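Local coordinates for regulatory protein SWI6 (PDB 1SW6) that serves as a subunit of the yeast transcription factors SBF and MBF in cell-cycle-dependent transcription, here as its ankyrin-repeat domain, at residues Ala142-Glu145 with Leu146-Leu150; Lys173-Asn176 with Asn177-Gly181; Gly181-Glu184 with Ala185-Tyr189. All blocks are in the same frame, centred on the assembly; numbering follows the deposited sequence.

In the fold
All three contacts are local, at or around helix starts in the first two ankyrin repeats; interaction 2 runs to the end of a short helix. Interaction 1 opens helix 144-152 in the first repeat. Interactions 2 and 3 lie in the second repeat and share G181, in the turn between helices 176-179 and 183-190. Interactions 1 and 3 are centred about 10 Å apart. L144 CD2 lies 3.6 Å from A185 CB, and K148 CG 3.5 Å from Y189 CZ. Interaction 2 is centred about 14 Å from interaction 1 and about 11 Å from interaction 3. A142 packs on N176 and N177. A hydrogen bond between N177 OD1 and T182 OG1, 2.9 Å, joins interactions 2 and 3.

Interaction 1: Ala142-Glu145 with Leu146-Leu150; sequences ANLE and LVKHL
An asparagine N-cap opens helix 144-152, in the first ankyrin repeat. N143 OD1 accepts from L146 N at 3.0 Å, with an N-H...O angle of 163°. CG of N143 stands anti to its own backbone N (chi1 -166°), and this turns the amide toward the first turn of the helix. The donor is tilted 35° from the plane of the amide carbonyl. The same amide lies against the L146 side chain: OD1 is 3.3 Å from L146 CB, and ND2 faces L146 CD2 at 3.7 Å. With an alanine here, L146 N would probably lose its capping acceptor, and one flank of the L146 side chain would be uncovered. The regular helix bonds start at N143 O, which accepts from V147 N. K148 N then bonds to L144 O, and H149 N to E145 O. The K148 chain bends at chi3. Its CD lies 3.7 Å from L144 CG, and its NZ turns to the E145 carboxylate. That salt bridge is long, 3.7 Å from NZ to E145 OE2, so its pull is probably modest. Just before the cap, A142 has positive phi and ends helix 134-140 in a Schellman motif. L146, V147 and L150 pack back on helix 134-140. L144, V147 and K148 meet helix 183-190 of the next repeat, and the H149 ring stacks on F105.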
ATOM      1  N   ALA A 142     -10.707   1.196  -6.248  1.00 34.89           N
ATOM      2  CA  ALA A 142     -11.832   1.195  -7.173  1.00 35.71           C
ATOM      3  C   ALA A 142     -13.198   1.316  -6.503  1.00 37.20           C
ATOM      4  O   ALA A 142     -14.202   0.839  -7.048  1.00 37.39           O
ATOM      5  CB  ALA A 142     -11.797  -0.054  -8.053  1.00 33.35           C
ATOM      6  N   ASN A 143     -13.260   1.947  -5.333  1.00 37.65           N
ATOM      7  CA  ASN A 143     -14.565   2.108  -4.697  1.00 37.94           C
ATOM      8  C   ASN A 143     -15.249   3.335  -5.287  1.00 37.67           C
ATOM      9  O   ASN A 143     -15.313   4.393  -4.657  1.00 37.00           O
ATOM     10  CB  ASN A 143     -14.450   2.287  -3.188  1.00 39.93           C
ATOM     11  CG  ASN A 143     -15.789   2.101  -2.491  1.00 41.20           C
ATOM     12  OD1 ASN A 143     -16.800   2.681  -2.898  1.00 41.19           O
ATOM     13  ND2 ASN A 143     -15.805   1.283  -1.449  1.00 41.18           N
ATOM     14  N   LEU A 144     -15.765   3.176  -6.501  1.00 37.08           N
ATOM     15  CA  LEU A 144     -16.431   4.253  -7.217  1.00 36.95           C
ATOM     16  C   LEU A 144     -17.498   4.993  -6.418  1.00 37.06           C
ATOM     17  O   LEU A 144     -17.514   6.215  -6.389  1.00 36.62           O
ATOM     18  CB  LEU A 144     -17.049   3.700  -8.508  1.00 36.47           C
ATOM     19  CG  LEU A 144     -17.802   4.668  -9.430  1.00 36.10           C
ATOM     20  CD1 LEU A 144     -16.896   5.802  -9.863  1.00 34.01           C
ATOM     21  CD2 LEU A 144     -18.311   3.899 -10.642  1.00 37.28           C
ATOM     22  N   GLU A 145     -18.390   4.256  -5.777  1.00 38.18           N
ATOM     23  CA  GLU A 145     -19.466   4.885  -5.020  1.00 40.62           C
ATOM     24  C   GLU A 145     -18.970   5.831  -3.952  1.00 39.29           C
ATOM     25  O   GLU A 145     -19.449   6.961  -3.833  1.00 39.94           O
ATOM     26  CB  GLU A 145     -20.361   3.831  -4.380  1.00 43.69           C
ATOM     27  CG  GLU A 145     -21.831   4.161  -4.535  1.00 50.25           C
ATOM     28  CD  GLU A 145     -22.230   4.268  -5.996  1.00 53.19           C
ATOM     29  OE1 GLU A 145     -23.327   4.805  -6.270  1.00 54.95           O
ATOM     30  OE2 GLU A 145     -21.446   3.812  -6.868  1.00 54.27           O
ATOM     31  N   LEU A 146     -18.014   5.385  -3.156  1.00 39.05           N
ATOM     32  CA  LEU A 146     -17.507   6.275  -2.129  1.00 39.56           C
ATOM     33  C   LEU A 146     -16.774   7.482  -2.736  1.00 38.91           C
ATOM     34  O   LEU A 146     -16.844   8.591  -2.199  1.00 38.28           O
ATOM     35  CB  LEU A 146     -16.627   5.495  -1.162  1.00 39.53           C
ATOM     36  CG  LEU A 146     -17.344   5.176   0.151  1.00 41.78           C
ATOM     37  CD1 LEU A 146     -18.813   4.828  -0.097  1.00 41.08           C
ATOM     38  CD2 LEU A 146     -16.620   4.033   0.843  1.00 42.32           C
ATOM     39  N   VAL A 147     -16.087   7.283  -3.860  1.00 38.62           N
ATOM     40  CA  VAL A 147     -15.392   8.399  -4.503  1.00 37.49           C
ATOM     41  C   VAL A 147     -16.389   9.490  -4.903  1.00 38.79           C
ATOM     42  O   VAL A 147     -16.145  10.678  -4.686  1.00 37.76           O
ATOM     43  CB  VAL A 147     -14.619   7.951  -5.766  1.00 37.86           C
ATOM     44  CG1 VAL A 147     -14.237   9.176  -6.612  1.00 35.52           C
ATOM     45  CG2 VAL A 147     -13.344   7.214  -5.356  1.00 36.00           C
ATOM     46  N   LYS A 148     -17.516   9.084  -5.478  1.00 39.35           N
ATOM     47  CA  LYS A 148     -18.532  10.035  -5.898  1.00 41.08           C
ATOM     48  C   LYS A 148     -19.106  10.808  -4.709  1.00 42.21           C
ATOM     49  O   LYS A 148     -19.293  12.025  -4.777  1.00 42.53           O
ATOM     50  CB  LYS A 148     -19.623   9.292  -6.657  1.00 42.14           C
ATOM     51  CG  LYS A 148     -19.136   8.801  -8.001  1.00 42.73           C
ATOM     52  CD  LYS A 148     -19.857   7.546  -8.471  1.00 46.24           C
ATOM     53  CE  LYS A 148     -21.340   7.758  -8.665  1.00 48.86           C
ATOM     54  NZ  LYS A 148     -21.945   6.560  -9.330  1.00 50.97           N
ATOM     55  N   HIS A 149     -19.369  10.102  -3.616  1.00 42.39           N
ATOM     56  CA  HIS A 149     -19.885  10.733  -2.411  1.00 43.29           C
ATOM     57  C   HIS A 149     -18.874  11.722  -1.837  1.00 43.59           C
ATOM     58  O   HIS A 149     -19.244  12.812  -1.413  1.00 43.43           O
ATOM     59  CB  HIS A 149     -20.210   9.670  -1.364  1.00 44.39           C
ATOM     60  CG  HIS A 149     -21.554   9.041  -1.544  1.00 45.99           C
ATOM     61  ND1 HIS A 149     -21.745   7.675  -1.529  1.00 47.07           N
ATOM     62  CD2 HIS A 149     -22.779   9.591  -1.709  1.00 45.91           C
ATOM     63  CE1 HIS A 149     -23.033   7.413  -1.675  1.00 47.22           C
ATOM     64  NE2 HIS A 149     -23.681   8.557  -1.786  1.00 47.44           N
ATOM     65  N   LEU A 150     -17.596  11.353  -1.820  1.00 43.63           N
ATOM     66  CA  LEU A 150     -16.578  12.256  -1.282  1.00 43.98           C
ATOM     67  C   LEU A 150     -16.408  13.493  -2.151  1.00 44.15           C
ATOM     68  O   LEU A 150     -16.176  14.593  -1.638  1.00 43.68           O
ATOM     69  CB  LEU A 150     -15.225  11.552  -1.135  1.00 44.73           C
ATOM     70  CG  LEU A 150     -15.096  10.466  -0.059  1.00 45.56           C
ATOM     71  CD1 LEU A 150     -13.636  10.094   0.087  1.00 46.24           C
ATOM     72  CD2 LEU A 150     -15.629  10.963   1.263  1.00 44.46           C
TER

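Interaction 2: Lys173-Asn176 with Asn177-Gly181; sequences KSVN and NYDSG
V175, just before the short helix 176-179 of the second ankyrin repeat, touches D179 one turn further on. Their side chains lie at a slant to each other. The CG2 branch of V175 touches carboxylate oxygen OD2 of D179 at 3.4 Å. D179 CG is anti to its own carbonyl carbon (chi1 -71°), which lays the carboxylate back along the turn over V175 O and CG2. OD2 has its polar partner elsewhere: it accepts from I296 N of the second subunit. The contact is part of the interface: N176, D179 and S180 also pack on N295 and G294 of the second subunit. In the backbone, D179 N bonds to V175 O at 2.9 Å in a nearly straight line (178°). Y178 N adds a weak bond to the same oxygen. The Y178 side chain leads away from this turn, and its ring meets that of Y223. The N177 amide also turns to other partners, with OD1 bonded to T182 OG1 and ND2 to T139 O. A water links the start of the helix to the loop before it. It donates to S174 O and accepts from N177 N and ND2. S174 OG bonds to it at 2.6 Å and also to S140 O. At the far end G181, with positive phi, closes a Schellman motif. One residue earlier, S180 grips N176 O twice, with OG at 2.9 Å and N at 3.0 Å.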
ATOM      1  N   LYS A 173      -2.265   2.932 -11.222  1.00 33.55           N
ATOM      2  CA  LYS A 173      -1.108   2.237 -10.668  1.00 34.64           C
ATOM      3  C   LYS A 173      -1.504   0.923  -9.990  1.00 35.21           C
ATOM      4  O   LYS A 173      -0.640   0.206  -9.474  1.00 35.74           O
ATOM      5  CB  LYS A 173      -0.351   3.136  -9.686  1.00 36.24           C
ATOM      6  CG  LYS A 173       0.371   4.280 -10.373  1.00 39.33           C
ATOM      7  CD  LYS A 173       1.149   5.135  -9.390  1.00 43.69           C
ATOM      8  CE  LYS A 173       2.329   4.372  -8.798  1.00 44.53           C
ATOM      9  NZ  LYS A 173       3.219   5.308  -8.067  1.00 48.57           N
ATOM     10  N   SER A 174      -2.804   0.613  -9.987  1.00 34.16           N
ATOM     11  CA  SER A 174      -3.308  -0.642  -9.413  1.00 33.72           C
ATOM     12  C   SER A 174      -4.273  -1.274 -10.429  1.00 33.60           C
ATOM     13  O   SER A 174      -4.816  -0.574 -11.297  1.00 31.69           O
ATOM     14  CB  SER A 174      -4.028  -0.389  -8.085  1.00 34.44           C
ATOM     15  OG  SER A 174      -5.274   0.241  -8.286  1.00 36.72           O
ATOM     16  N   VAL A 175      -4.475  -2.589 -10.340  1.00 32.78           N
ATOM     17  CA  VAL A 175      -5.355  -3.269 -11.288  1.00 33.49           C
ATOM     18  C   VAL A 175      -6.798  -3.235 -10.851  1.00 33.38           C
ATOM     19  O   VAL A 175      -7.681  -3.686 -11.577  1.00 35.36           O
ATOM     20  CB  VAL A 175      -4.983  -4.754 -11.483  1.00 34.83           C
ATOM     21  CG1 VAL A 175      -3.519  -4.885 -11.846  1.00 34.55           C
ATOM     22  CG2 VAL A 175      -5.332  -5.548 -10.232  1.00 33.21           C
ATOM     23  N   ASN A 176      -7.031  -2.696  -9.665  1.00 33.59           N
ATOM     24  CA  ASN A 176      -8.367  -2.628  -9.091  1.00 34.05           C
ATOM     25  C   ASN A 176      -9.479  -2.057  -9.965  1.00 34.36           C
ATOM     26  O   ASN A 176     -10.579  -2.606 -10.002  1.00 32.35           O
ATOM     27  CB  ASN A 176      -8.302  -1.865  -7.770  1.00 34.19           C
ATOM     28  CG  ASN A 176      -7.471  -2.589  -6.731  1.00 34.73           C
ATOM     29  OD1 ASN A 176      -6.318  -2.946  -6.994  1.00 37.37           O
ATOM     30  ND2 ASN A 176      -8.048  -2.814  -5.548  1.00 34.25           N
ATOM     31  N   ASN A 177      -9.211  -0.954 -10.661  1.00 34.44           N
ATOM     32  CA  ASN A 177     -10.239  -0.346 -11.496  1.00 34.99           C
ATOM     33  C   ASN A 177     -10.509  -1.120 -12.783  1.00 34.58           C
ATOM     34  O   ASN A 177     -11.590  -1.034 -13.350  1.00 35.94           O
ATOM     35  CB  ASN A 177      -9.883   1.108 -11.767  1.00 34.63           C
ATOM     36  CG  ASN A 177     -10.267   2.013 -10.602  1.00 34.36           C
ATOM     37  OD1 ASN A 177     -11.401   2.444 -10.511  1.00 35.37           O
ATOM     38  ND2 ASN A 177      -9.332   2.271  -9.699  1.00 32.94           N
ATOM     39  N   TYR A 178      -9.528  -1.892 -13.231  1.00 34.18           N
ATOM     40  CA  TYR A 178      -9.699  -2.715 -14.423  1.00 35.58           C
ATOM     41  C   TYR A 178     -10.517  -3.957 -14.021  1.00 35.49           C
ATOM     42  O   TYR A 178     -11.535  -4.276 -14.627  1.00 36.22           O
ATOM     43  CB  TYR A 178      -8.326  -3.113 -14.965  1.00 35.26           C
ATOM     44  CG  TYR A 178      -8.321  -4.259 -15.954  1.00 36.33           C
ATOM     45  CD1 TYR A 178      -9.010  -4.179 -17.160  1.00 37.02           C
ATOM     46  CD2 TYR A 178      -7.593  -5.410 -15.695  1.00 36.22           C
ATOM     47  CE1 TYR A 178      -8.968  -5.224 -18.084  1.00 36.72           C
ATOM     48  CE2 TYR A 178      -7.544  -6.453 -16.608  1.00 37.40           C
ATOM     49  CZ  TYR A 178      -8.231  -6.356 -17.797  1.00 37.46           C
ATOM     50  OH  TYR A 178      -8.178  -7.401 -18.684  1.00 37.21           O
ATOM     51  N   ASP A 179     -10.080  -4.641 -12.973  1.00 36.99           N
ATOM     52  CA  ASP A 179     -10.784  -5.829 -12.505  1.00 38.33           C
ATOM     53  C   ASP A 179     -12.235  -5.518 -12.187  1.00 38.39           C
ATOM     54  O   ASP A 179     -13.125  -6.319 -12.471  1.00 37.66           O
ATOM     55  CB  ASP A 179     -10.109  -6.399 -11.257  1.00 38.88           C
ATOM     56  CG  ASP A 179      -8.768  -7.047 -11.563  1.00 39.01           C
ATOM     57  OD1 ASP A 179      -8.395  -7.122 -12.753  1.00 40.70           O
ATOM     58  OD2 ASP A 179      -8.088  -7.486 -10.613  1.00 41.20           O
ATOM     59  N   SER A 180     -12.471  -4.342 -11.615  1.00 38.91           N
ATOM     60  CA  SER A 180     -13.819  -3.938 -11.237  1.00 39.13           C
ATOM     61  C   SER A 180     -14.592  -3.247 -12.356  1.00 39.24           C
ATOM     62  O   SER A 180     -15.779  -2.979 -12.210  1.00 38.82           O
ATOM     63  CB  SER A 180     -13.768  -3.020 -10.011  1.00 39.72           C
ATOM     64  OG  SER A 180     -13.050  -3.630  -8.953  1.00 42.07           O
ATOM     65  N   GLY A 181     -13.920  -2.957 -13.468  1.00 39.45           N
ATOM     66  CA  GLY A 181     -14.587  -2.304 -14.582  1.00 39.13           C
ATOM     67  C   GLY A 181     -15.213  -0.965 -14.228  1.00 38.46           C
ATOM     68  O   GLY A 181     -16.250  -0.598 -14.775  1.00 38.33           O
TER
HETATM   69  O   HOH W   1      -7.140   0.707 -10.065  1.00 33.99           O

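Interaction 3: Gly181-Glu184 with Ala185-Tyr189; sequences GTFE and ALLDY
F183 and L187, one turn apart, carry the apolar side of the first turn of helix 183-190 in the second ankyrin repeat. CG of F183 is anti to its backbone N (chi1 -166°), and the ring reaches forward along the helix. L187 CG lies over one face of the ring; CD1 is 4.1 Å from F183 CE2, and CD2 is 4.2 Å from F183 CZ. L186 approaches the ring obliquely, with CD2 4.4 Å from F183 CD1. The Y224 ring meets F183 with the planes at about 50°, and V172 and I227 also pack on it. The ring thus packs against both helix 167-173 and helix 218-234.

The backbone bonds begin at T182. L186 N bonds to T182 O at 2.8 Å, and L187 N to F183 O at 3.1 Å. L187 N has a second, weak bond to E184 O. Ahead of the helix a water donates to G181 O and accepts from A185 N at 2.8 Å. It gives one of the first amides of the helix an acceptor and ties it to the preceding turn.

The charged groups point elsewhere. The E184 chain runs out extended to a salt bridge with K234. D188 OD1 accepts from W231 NE1 and forms a salt bridge with R238 NH1.

The contact thus divides its chemistry. F183, L186 and L187 bury carbon against the neighbouring helices, while E184 and D188 turn their carboxylates to basic partners, K234 and R238, which probably balance their charge.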
ATOM      1  N   GLY A 181     -13.920  -2.957 -13.468  1.00 39.45           N
ATOM      2  CA  GLY A 181     -14.587  -2.304 -14.582  1.00 39.13           C
ATOM      3  C   GLY A 181     -15.213  -0.965 -14.228  1.00 38.46           C
ATOM      4  O   GLY A 181     -16.250  -0.598 -14.775  1.00 38.33           O
ATOM      5  N   THR A 182     -14.589  -0.232 -13.312  1.00 37.63           N
ATOM      6  CA  THR A 182     -15.113   1.068 -12.899  1.00 37.58           C
ATOM      7  C   THR A 182     -14.360   2.248 -13.497  1.00 36.18           C
ATOM      8  O   THR A 182     -14.781   3.390 -13.342  1.00 36.09           O
ATOM      9  CB  THR A 182     -15.065   1.238 -11.356  1.00 38.38           C
ATOM     10  OG1 THR A 182     -13.768   0.853 -10.875  1.00 37.21           O
ATOM     11  CG2 THR A 182     -16.137   0.387 -10.680  1.00 38.65           C
ATOM     12  N   PHE A 183     -13.252   1.982 -14.183  1.00 35.62           N
ATOM     13  CA  PHE A 183     -12.442   3.068 -14.737  1.00 34.62           C
ATOM     14  C   PHE A 183     -13.152   4.100 -15.605  1.00 35.09           C
ATOM     15  O   PHE A 183     -13.001   5.303 -15.374  1.00 35.30           O
ATOM     16  CB  PHE A 183     -11.247   2.511 -15.513  1.00 32.74           C
ATOM     17  CG  PHE A 183     -10.196   3.544 -15.815  1.00 32.64           C
ATOM     18  CD1 PHE A 183      -9.542   4.217 -14.780  1.00 31.74           C
ATOM     19  CD2 PHE A 183      -9.852   3.842 -17.126  1.00 31.20           C
ATOM     20  CE1 PHE A 183      -8.557   5.169 -15.052  1.00 30.17           C
ATOM     21  CE2 PHE A 183      -8.866   4.796 -17.407  1.00 27.80           C
ATOM     22  CZ  PHE A 183      -8.219   5.457 -16.365  1.00 30.04           C
ATOM     23  N   GLU A 184     -13.910   3.655 -16.604  1.00 34.56           N
ATOM     24  CA  GLU A 184     -14.580   4.605 -17.475  1.00 35.57           C
ATOM     25  C   GLU A 184     -15.559   5.479 -16.712  1.00 35.03           C
ATOM     26  O   GLU A 184     -15.634   6.685 -16.962  1.00 33.03           O
ATOM     27  CB  GLU A 184     -15.281   3.894 -18.639  1.00 37.57           C
ATOM     28  CG  GLU A 184     -15.935   4.867 -19.632  1.00 41.87           C
ATOM     29  CD  GLU A 184     -16.089   4.281 -21.033  1.00 44.53           C
ATOM     30  OE1 GLU A 184     -16.018   3.043 -21.183  1.00 44.90           O
ATOM     31  OE2 GLU A 184     -16.285   5.058 -21.987  1.00 46.68           O
ATOM     32  N   ALA A 185     -16.303   4.886 -15.778  1.00 33.75           N
ATOM     33  CA  ALA A 185     -17.253   5.662 -14.983  1.00 31.22           C
ATOM     34  C   ALA A 185     -16.480   6.602 -14.059  1.00 30.94           C
ATOM     35  O   ALA A 185     -16.924   7.719 -13.774  1.00 29.69           O
ATOM     36  CB  ALA A 185     -18.147   4.727 -14.154  1.00 32.62           C
ATOM     37  N   LEU A 186     -15.320   6.150 -13.593  1.00 29.90           N
ATOM     38  CA  LEU A 186     -14.484   6.977 -12.706  1.00 30.83           C
ATOM     39  C   LEU A 186     -14.033   8.293 -13.371  1.00 29.89           C
ATOM     40  O   LEU A 186     -13.910   9.331 -12.719  1.00 31.17           O
ATOM     41  CB  LEU A 186     -13.246   6.194 -12.276  1.00 29.15           C
ATOM     42  CG  LEU A 186     -12.329   6.868 -11.252  1.00 30.02           C
ATOM     43  CD1 LEU A 186     -13.035   6.968  -9.903  1.00 28.76           C
ATOM     44  CD2 LEU A 186     -11.051   6.039 -11.110  1.00 30.25           C
ATOM     45  N   LEU A 187     -13.782   8.247 -14.669  1.00 30.06           N
ATOM     46  CA  LEU A 187     -13.343   9.438 -15.373  1.00 31.27           C
ATOM     47  C   LEU A 187     -14.396  10.549 -15.333  1.00 30.57           C
ATOM     48  O   LEU A 187     -14.048  11.724 -15.360  1.00 32.05           O
ATOM     49  CB  LEU A 187     -12.970   9.085 -16.820  1.00 30.95           C
ATOM     50  CG  LEU A 187     -11.715   8.200 -16.928  1.00 31.53           C
ATOM     51  CD1 LEU A 187     -11.449   7.810 -18.375  1.00 32.24           C
ATOM     52  CD2 LEU A 187     -10.517   8.957 -16.351  1.00 31.66           C
ATOM     53  N   ASP A 188     -15.679  10.197 -15.264  1.00 31.72           N
ATOM     54  CA  ASP A 188     -16.711  11.240 -15.211  1.00 33.98           C
ATOM     55  C   ASP A 188     -16.549  12.114 -13.975  1.00 33.51           C
ATOM     56  O   ASP A 188     -16.895  13.304 -13.999  1.00 33.58           O
ATOM     57  CB  ASP A 188     -18.127  10.646 -15.224  1.00 34.31           C
ATOM     58  CG  ASP A 188     -18.519  10.090 -16.585  1.00 37.83           C
ATOM     59  OD1 ASP A 188     -17.784  10.330 -17.581  1.00 37.40           O
ATOM     60  OD2 ASP A 188     -19.570   9.418 -16.655  1.00 38.18           O
ATOM     61  N   TYR A 189     -16.017  11.530 -12.903  1.00 34.00           N
ATOM     62  CA  TYR A 189     -15.797  12.267 -11.659  1.00 36.19           C
ATOM     63  C   TYR A 189     -14.352  12.723 -11.425  1.00 36.24           C
ATOM     64  O   TYR A 189     -14.128  13.656 -10.648  1.00 38.00           O
ATOM     65  CB  TYR A 189     -16.247  11.439 -10.452  1.00 37.12           C
ATOM     66  CG  TYR A 189     -17.739  11.265 -10.364  1.00 41.15           C
ATOM     67  CD1 TYR A 189     -18.407  10.380 -11.209  1.00 42.27           C
ATOM     68  CD2 TYR A 189     -18.494  12.019  -9.462  1.00 42.86           C
ATOM     69  CE1 TYR A 189     -19.793  10.247 -11.166  1.00 45.74           C
ATOM     70  CE2 TYR A 189     -19.880  11.898  -9.407  1.00 45.83           C
ATOM     71  CZ  TYR A 189     -20.524  11.009 -10.265  1.00 47.11           C
ATOM     72  OH  TYR A 189     -21.896  10.888 -10.222  1.00 52.00           O
TER
HETATM   73  O   HOH W   2     -16.791   2.134 -15.803  1.00 38.41           O